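Side-chain contacts in thermophilic dibenzothiophene desulfurization enzyme C (Paenibacillus sp. A11-2, PDB 5XDC), which probably oxidises dibenzothiophene to its sulfoxide and then its sulfone, using reduced FMN and molecular oxygen: residues L253-L258 against T386-V391; L57-E62 against R112-A117. One frame throughout, in Å; residues are numbered along the deposited sequence.

How the contacts relate
The two contacts illustrate how a loop can be set on a helix by quite different chemistry. Contact 1 lies deep, centred about 8 Å from the centre of the chain; contact 2, about 20 Å out, is nearer the periphery, where its touching residues are still largely buried but its loop also carries the exposed Lys61 and Glu62. Both draw on helices 70-83 and 85-104, so these two helices flank both places although the contact centres lie about 27 Å apart. Contact 1, in the C-terminal acyl-CoA dehydrogenase-like region, joins rings, a carboxylate and bound indole. Contact 2, in the N-terminal one, is aliphatic packing on a tyrosine, away from the annotated sites.

Contact 1: L253-L258 against T386-V391; sequences LIFTHL and TLHDPV. With IND (indole), chain J.
Phe255 on the helical segment 253-258 faces the irregular loop 386-391, and the backbones stay well apart: the nearest alpha carbons, CA of Phe255 and CA of Thr386, are 8.1 Å from each other. Two rings bridge that gap. Phe255 turns its edge onto one face of the His388 imidazole, an edge-to-face pair with the planes at 55° and the ring centroids 4.5 Å apart. CE2 of Phe255 does the touching, 3.5 Å from His388 CE1 and offset toward the rim of the imidazole. A chi1 of 175° swings the His388 imidazole away from its own N and beside its carbonyl carbon, which puts one face before Phe255. Its rotation is fixed by Asp389: His388 ND1 donates to Asp389 OD1 at 2.7 Å, nearly in the ring plane, and the carboxylate uses its anti lone pair. OD1 is also gripped by Gln252 NE2 and OD2 forms a salt bridge with Lys345, so a neutral amide and a lysine hold the carboxylate that in turn orients the His388 ring. That ring lines the indole pocket, with CD2 of His388 3.7 Å from C5 of indole. Tyr93 and Tyr413, which bind FMN in another structure of this protein, meet the Phe255 and His388 rings respectively. Helix 247-276 thus runs among helices 70-83, 85-104, 293-324 and 331-363, while the loop between helices 376-385 and 391-404 brings His388 against Phe255 and packs Leu387 and Pro390 against a neighbouring subunit.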
loop_
_atom_site.group_PDB
_atom_site.type_symbol
_atom_site.label_atom_id
_atom_site.label_comp_id
_atom_site.label_asym_id
_atom_site.label_seq_id
_atom_site.Cartn_x
_atom_site.Cartn_y
_atom_site.Cartn_z
ATOM N N LEU B 253 -23.595 0.547 -8.057
ATOM C CA LEU B 253 -23.126 -0.802 -8.365
ATOM C C LEU B 253 -22.920 -1.020 -9.862
ATOM O O LEU B 253 -22.073 -1.837 -10.251
ATOM C CB LEU B 253 -24.085 -1.853 -7.792
ATOM C CG LEU B 253 -23.527 -3.272 -7.724
ATOM C CD1 LEU B 253 -22.359 -3.372 -6.787
ATOM C CD2 LEU B 253 -24.612 -4.246 -7.269
ATOM N N ILE B 254 -23.646 -0.288 -10.723
ATOM C CA ILE B 254 -23.306 -0.263 -12.145
ATOM C C ILE B 254 -21.872 0.227 -12.326
ATOM O O ILE B 254 -21.074 -0.393 -13.032
ATOM C CB ILE B 254 -24.300 0.613 -12.933
ATOM C CG1 ILE B 254 -25.663 -0.074 -13.007
ATOM C CG2 ILE B 254 -23.792 0.891 -14.331
ATOM C CD1 ILE B 254 -26.789 0.841 -13.513
ATOM N N PHE B 255 -21.531 1.351 -11.686
ATOM C CA PHE B 255 -20.174 1.876 -11.791
ATOM C C PHE B 255 -19.161 0.847 -11.308
ATOM O O PHE B 255 -18.098 0.659 -11.922
ATOM C CB PHE B 255 -20.042 3.161 -10.977
ATOM C CG PHE B 255 -20.979 4.280 -11.397
ATOM C CD1 PHE B 255 -21.543 4.299 -12.652
ATOM C CD2 PHE B 255 -21.257 5.325 -10.518
ATOM C CE1 PHE B 255 -22.390 5.341 -13.037
ATOM C CE2 PHE B 255 -22.103 6.366 -10.895
ATOM C CZ PHE B 255 -22.667 6.367 -12.160
ATOM N N THR B 256 -19.471 0.180 -10.193
ATOM C CA THR B 256 -18.584 -0.841 -9.645
ATOM C C THR B 256 -18.263 -1.904 -10.684
ATOM O O THR B 256 -17.111 -2.326 -10.826
ATOM C CB THR B 256 -19.233 -1.475 -8.415
ATOM O OG1 THR B 256 -19.437 -0.485 -7.411
ATOM C CG2 THR B 256 -18.356 -2.572 -7.824
ATOM N N HIS B 257 -19.273 -2.348 -11.434
ATOM C CA HIS B 257 -19.047 -3.356 -12.457
ATOM C C HIS B 257 -18.300 -2.813 -13.679
ATOM O O HIS B 257 -17.619 -3.582 -14.369
ATOM C CB HIS B 257 -20.392 -3.965 -12.839
ATOM C CG HIS B 257 -20.889 -4.953 -11.829
ATOM N ND1 HIS B 257 -21.552 -4.578 -10.681
ATOM C CD2 HIS B 257 -20.758 -6.300 -11.764
ATOM C CE1 HIS B 257 -21.828 -5.655 -9.963
ATOM N NE2 HIS B 257 -21.355 -6.711 -10.596
ATOM N N LEU B 258 -18.398 -1.512 -13.972
ATOM C CA LEU B 258 -17.504 -0.930 -14.968
ATOM C C LEU B 258 -16.059 -1.096 -14.535
ATOM O O LEU B 258 -15.202 -1.500 -15.333
ATOM C CB LEU B 258 -17.809 0.557 -15.167
ATOM C CG LEU B 258 -19.184 0.936 -15.726
ATOM C CD1 LEU B 258 -19.277 2.435 -15.861
ATOM C CD2 LEU B 258 -19.417 0.247 -17.073
ATOM N N THR B 386 -13.672 6.741 -12.345
ATOM C CA THR B 386 -13.643 6.577 -10.895
ATOM C C THR B 386 -13.774 7.909 -10.160
ATOM O O THR B 386 -14.048 7.916 -8.953
ATOM C CB THR B 386 -12.345 5.882 -10.430
ATOM O OG1 THR B 386 -11.202 6.548 -10.987
ATOM C CG2 THR B 386 -12.318 4.408 -10.790
ATOM N N LEU B 387 -13.571 9.037 -10.856
ATOM C CA LEU B 387 -13.712 10.368 -10.292
ATOM C C LEU B 387 -15.150 10.864 -10.292
ATOM O O LEU B 387 -15.404 11.976 -9.810
ATOM C CB LEU B 387 -12.844 11.354 -11.074
ATOM C CG LEU B 387 -11.362 10.984 -11.130
ATOM C CD1 LEU B 387 -10.628 11.867 -12.120
ATOM C CD2 LEU B 387 -10.729 11.100 -9.757
ATOM N N HIS B 388 -16.088 10.069 -10.816
ATOM C CA HIS B 388 -17.489 10.483 -10.874
ATOM C C HIS B 388 -17.942 11.104 -9.560
ATOM O O HIS B 388 -18.573 12.171 -9.538
ATOM C CB HIS B 388 -18.354 9.272 -11.237
ATOM C CG HIS B 388 -19.820 9.548 -11.221
ATOM N ND1 HIS B 388 -20.572 9.504 -10.065
ATOM C CD2 HIS B 388 -20.676 9.858 -12.222
ATOM C CE1 HIS B 388 -21.832 9.780 -10.359
ATOM N NE2 HIS B 388 -21.922 9.989 -11.660
ATOM N N ASP B 389 -17.656 10.431 -8.451
ATOM C CA ASP B 389 -17.867 10.979 -7.129
ATOM C C ASP B 389 -16.739 10.453 -6.255
ATOM O O ASP B 389 -16.201 9.375 -6.526
ATOM C CB ASP B 389 -19.249 10.615 -6.555
ATOM C CG ASP B 389 -19.528 9.132 -6.578
ATOM O OD1 ASP B 389 -20.013 8.610 -7.616
ATOM O OD2 ASP B 389 -19.260 8.498 -5.548
ATOM N N PRO B 390 -16.318 11.214 -5.254
ATOM C CA PRO B 390 -15.035 10.915 -4.593
ATOM C C PRO B 390 -15.108 9.659 -3.736
ATOM O O PRO B 390 -15.942 9.539 -2.838
ATOM C CB PRO B 390 -14.756 12.165 -3.752
ATOM C CG PRO B 390 -16.025 12.919 -3.699
ATOM C CD PRO B 390 -16.870 12.514 -4.868
ATOM N N VAL B 391 -14.184 8.736 -4.003
ATOM C CA VAL B 391 -14.157 7.499 -3.233
ATOM C C VAL B 391 -13.878 7.795 -1.765
ATOM O O VAL B 391 -14.303 7.045 -0.883
ATOM C CB VAL B 391 -13.141 6.523 -3.843
ATOM C CG1 VAL B 391 -11.701 6.987 -3.589
ATOM C CG2 VAL B 391 -13.382 5.135 -3.327
HETATM N N1 IND J . -16.972 10.010 -17.828
HETATM C C2 IND J . -18.115 9.879 -18.494
HETATM C C3 IND J . -18.967 10.389 -17.689
HETATM C C4 IND J . -19.170 11.454 -15.441
HETATM C C5 IND J . -18.378 11.826 -14.351
HETATM C C6 IND J . -16.987 11.598 -14.364
HETATM C C7 IND J . -16.390 10.997 -15.469
HETATM C C8 IND J . -17.163 10.629 -16.553
HETATM C C9 IND J . -18.582 10.860 -16.529
#

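Contact 2: L57-E62 against R112-A117; sequences LLISKE and RWYPQA
Ala117, whose methyl group meets Ile59, is bonded into the helix by its N, 2.8 Å from Trp113 O. The turn around it is less regular: Pro115 has no N-H to give to the preceding turn, the helix kinks there, and the bond from Gln116 N to Arg112 O is weak. Against this kinked helix the loop 57-62 places one side chain, Ile59, whose CA lies 6.7 Å from the CA of Tyr114. No polar bond joins the two segments, and the contact is made by a branched aliphatic group shared between two residues, Tyr114 and Ala117. A chi1 of -67° puts CG1 beside the backbone N of Ile59 and CG2 anti to it, and CG2 rests on Tyr114 CB at 3.9 Å. The longer branch goes elsewhere: CG1 approaches the root of the phenol ring, 4.2 Å from Tyr114 CD2, and the extended end carries CD1 to within 4.2 Å of Ala117 CB. CD1 also lies 4.0 Å from the backbone O of Tyr114. Thus the fork of Ile59 straddles the near side of one helical turn, touching residues three positions apart. The polar end of Tyr114 is satisfied beyond the loop, its OH bonding to Asp102 of helix 85-104. Ile59 itself is tied by backbone hydrogen bonding to Gly67. Ile59, from the loop joining helices 43-52 and 70-83, packs on Tyr114 and Phe98 where helices 107-119 and 85-104 meet, in the N-terminal helical domain of the acyl-CoA dehydrogenase fold, to which the DszC flavin monooxygenases are related.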
loop_
_atom_site.group_PDB
_atom_site.type_symbol
_atom_site.label_atom_id
_atom_site.label_comp_id
_atom_site.label_asym_id
_atom_site.label_seq_id
_atom_site.Cartn_x
_atom_site.Cartn_y
_atom_site.Cartn_z
ATOM N N LEU B 57 -33.369 -5.968 -21.185
ATOM C CA LEU B 57 -33.124 -7.019 -20.194
ATOM C C LEU B 57 -34.092 -6.969 -19.023
ATOM O O LEU B 57 -34.531 -8.017 -18.535
ATOM C CB LEU B 57 -31.679 -6.943 -19.673
ATOM C CG LEU B 57 -30.662 -7.747 -20.487
ATOM C CD1 LEU B 57 -29.221 -7.328 -20.175
ATOM C CD2 LEU B 57 -30.831 -9.246 -20.206
ATOM N N LEU B 58 -34.405 -5.779 -18.517
ATOM C CA LEU B 58 -35.186 -5.653 -17.292
ATOM C C LEU B 58 -36.669 -5.399 -17.545
ATOM O O LEU B 58 -37.441 -5.343 -16.581
ATOM C CB LEU B 58 -34.628 -4.534 -16.402
ATOM C CG LEU B 58 -33.242 -4.783 -15.799
ATOM C CD1 LEU B 58 -32.744 -3.524 -15.102
ATOM C CD2 LEU B 58 -33.258 -5.955 -14.832
ATOM N N ILE B 59 -37.081 -5.223 -18.795
ATOM C CA ILE B 59 -38.503 -5.090 -19.103
ATOM C C ILE B 59 -39.123 -6.481 -19.007
ATOM O O ILE B 59 -38.553 -7.453 -19.505
ATOM C CB ILE B 59 -38.703 -4.472 -20.496
ATOM C CG1 ILE B 59 -38.218 -3.016 -20.514
ATOM C CG2 ILE B 59 -40.181 -4.522 -20.937
ATOM C CD1 ILE B 59 -38.139 -2.428 -21.915
ATOM N N SER B 60 -40.276 -6.579 -18.352
ATOM C CA SER B 60 -40.932 -7.871 -18.182
ATOM C C SER B 60 -41.264 -8.506 -19.527
ATOM O O SER B 60 -41.465 -7.829 -20.536
ATOM C CB SER B 60 -42.216 -7.704 -17.384
ATOM O OG SER B 60 -43.167 -7.002 -18.169
ATOM N N LYS B 61 -41.352 -9.835 -19.530
ATOM C CA LYS B 61 -41.770 -10.528 -20.742
ATOM C C LYS B 61 -43.173 -10.106 -21.163
ATOM O O LYS B 61 -43.454 -10.010 -22.364
ATOM C CB LYS B 61 -41.697 -12.043 -20.536
ATOM C CG LYS B 61 -40.270 -12.561 -20.421
ATOM C CD LYS B 61 -40.223 -14.076 -20.289
ATOM C CE LYS B 61 -38.787 -14.566 -20.232
ATOM N NZ LYS B 61 -38.720 -16.048 -20.216
ATOM N N GLU B 62 -44.051 -9.835 -20.195
ATOM C CA GLU B 62 -45.410 -9.383 -20.501
ATOM C C GLU B 62 -45.398 -8.134 -21.365
ATOM O O GLU B 62 -46.278 -7.956 -22.213
ATOM C CB GLU B 62 -46.167 -9.127 -19.200
ATOM C CG GLU B 62 -47.543 -8.469 -19.336
ATOM C CD GLU B 62 -48.559 -9.336 -20.066
ATOM O OE1 GLU B 62 -48.473 -10.572 -19.939
ATOM O OE2 GLU B 62 -49.432 -8.774 -20.770
ATOM N N ARG B 112 -47.284 2.040 -21.591
ATOM C CA ARG B 112 -47.045 2.644 -22.894
ATOM C C ARG B 112 -45.573 2.614 -23.280
ATOM O O ARG B 112 -45.225 2.182 -24.383
ATOM C CB ARG B 112 -47.554 4.086 -22.892
ATOM C CG ARG B 112 -49.072 4.192 -22.763
ATOM C CD ARG B 112 -49.526 5.622 -22.951
ATOM N NE ARG B 112 -49.123 6.482 -21.840
ATOM C CZ ARG B 112 -49.827 6.667 -20.726
ATOM N NH1 ARG B 112 -50.989 6.044 -20.545
ATOM N NH2 ARG B 112 -49.362 7.480 -19.788
ATOM N N TRP B 113 -44.699 3.043 -22.363
ATOM C CA TRP B 113 -43.293 3.260 -22.694
ATOM C C TRP B 113 -42.553 1.955 -22.959
ATOM O O TRP B 113 -41.715 1.888 -23.864
ATOM C CB TRP B 113 -42.605 4.014 -21.554
ATOM C CG TRP B 113 -42.519 5.504 -21.682
ATOM C CD1 TRP B 113 -42.434 6.236 -22.832
ATOM C CD2 TRP B 113 -42.464 6.441 -20.606
ATOM N NE1 TRP B 113 -42.345 7.578 -22.531
ATOM C CE2 TRP B 113 -42.362 7.729 -21.173
ATOM C CE3 TRP B 113 -42.492 6.321 -19.217
ATOM C CZ2 TRP B 113 -42.296 8.881 -20.398
ATOM C CZ3 TRP B 113 -42.438 7.457 -18.453
ATOM C CH2 TRP B 113 -42.345 8.727 -19.041
ATOM N N TYR B 114 -42.822 0.906 -22.179
ATOM C CA TYR B 114 -41.930 -0.242 -22.285
ATOM C C TYR B 114 -42.152 -1.011 -23.582
ATOM O O TYR B 114 -41.180 -1.413 -24.228
ATOM C CB TYR B 114 -42.080 -1.143 -21.060
ATOM C CG TYR B 114 -41.517 -0.546 -19.785
ATOM C CD1 TYR B 114 -41.001 0.745 -19.749
ATOM C CD2 TYR B 114 -41.497 -1.279 -18.614
ATOM C CE1 TYR B 114 -40.498 1.281 -18.576
ATOM C CE2 TYR B 114 -40.996 -0.750 -17.441
ATOM C CZ TYR B 114 -40.487 0.534 -17.436
ATOM O OH TYR B 114 -39.977 1.056 -16.268
ATOM N N PRO B 115 -43.392 -1.235 -24.028
ATOM C CA PRO B 115 -43.547 -1.851 -25.355
ATOM C C PRO B 115 -42.944 -1.001 -26.457
ATOM O O PRO B 115 -42.402 -1.530 -27.435
ATOM C CB PRO B 115 -45.072 -1.990 -25.498
ATOM C CG PRO B 115 -45.554 -2.091 -24.124
ATOM C CD PRO B 115 -44.677 -1.155 -23.315
ATOM N N GLN B 116 -43.040 0.322 -26.313
ATOM C CA GLN B 116 -42.434 1.224 -27.279
ATOM C C GLN B 116 -40.920 1.075 -27.281
ATOM O O GLN B 116 -40.293 1.000 -28.343
ATOM C CB GLN B 116 -42.839 2.656 -26.945
ATOM C CG GLN B 116 -42.601 3.619 -28.060
ATOM C CD GLN B 116 -43.125 5.014 -27.770
ATOM O OE1 GLN B 116 -43.569 5.321 -26.657
ATOM N NE2 GLN B 116 -43.066 5.874 -28.781
ATOM N N ALA B 117 -40.323 1.015 -26.089
ATOM C CA ALA B 117 -38.876 0.848 -25.970
ATOM C C ALA B 117 -38.407 -0.451 -26.608
ATOM O O ALA B 117 -37.307 -0.511 -27.181
ATOM C CB ALA B 117 -38.477 0.884 -24.498
#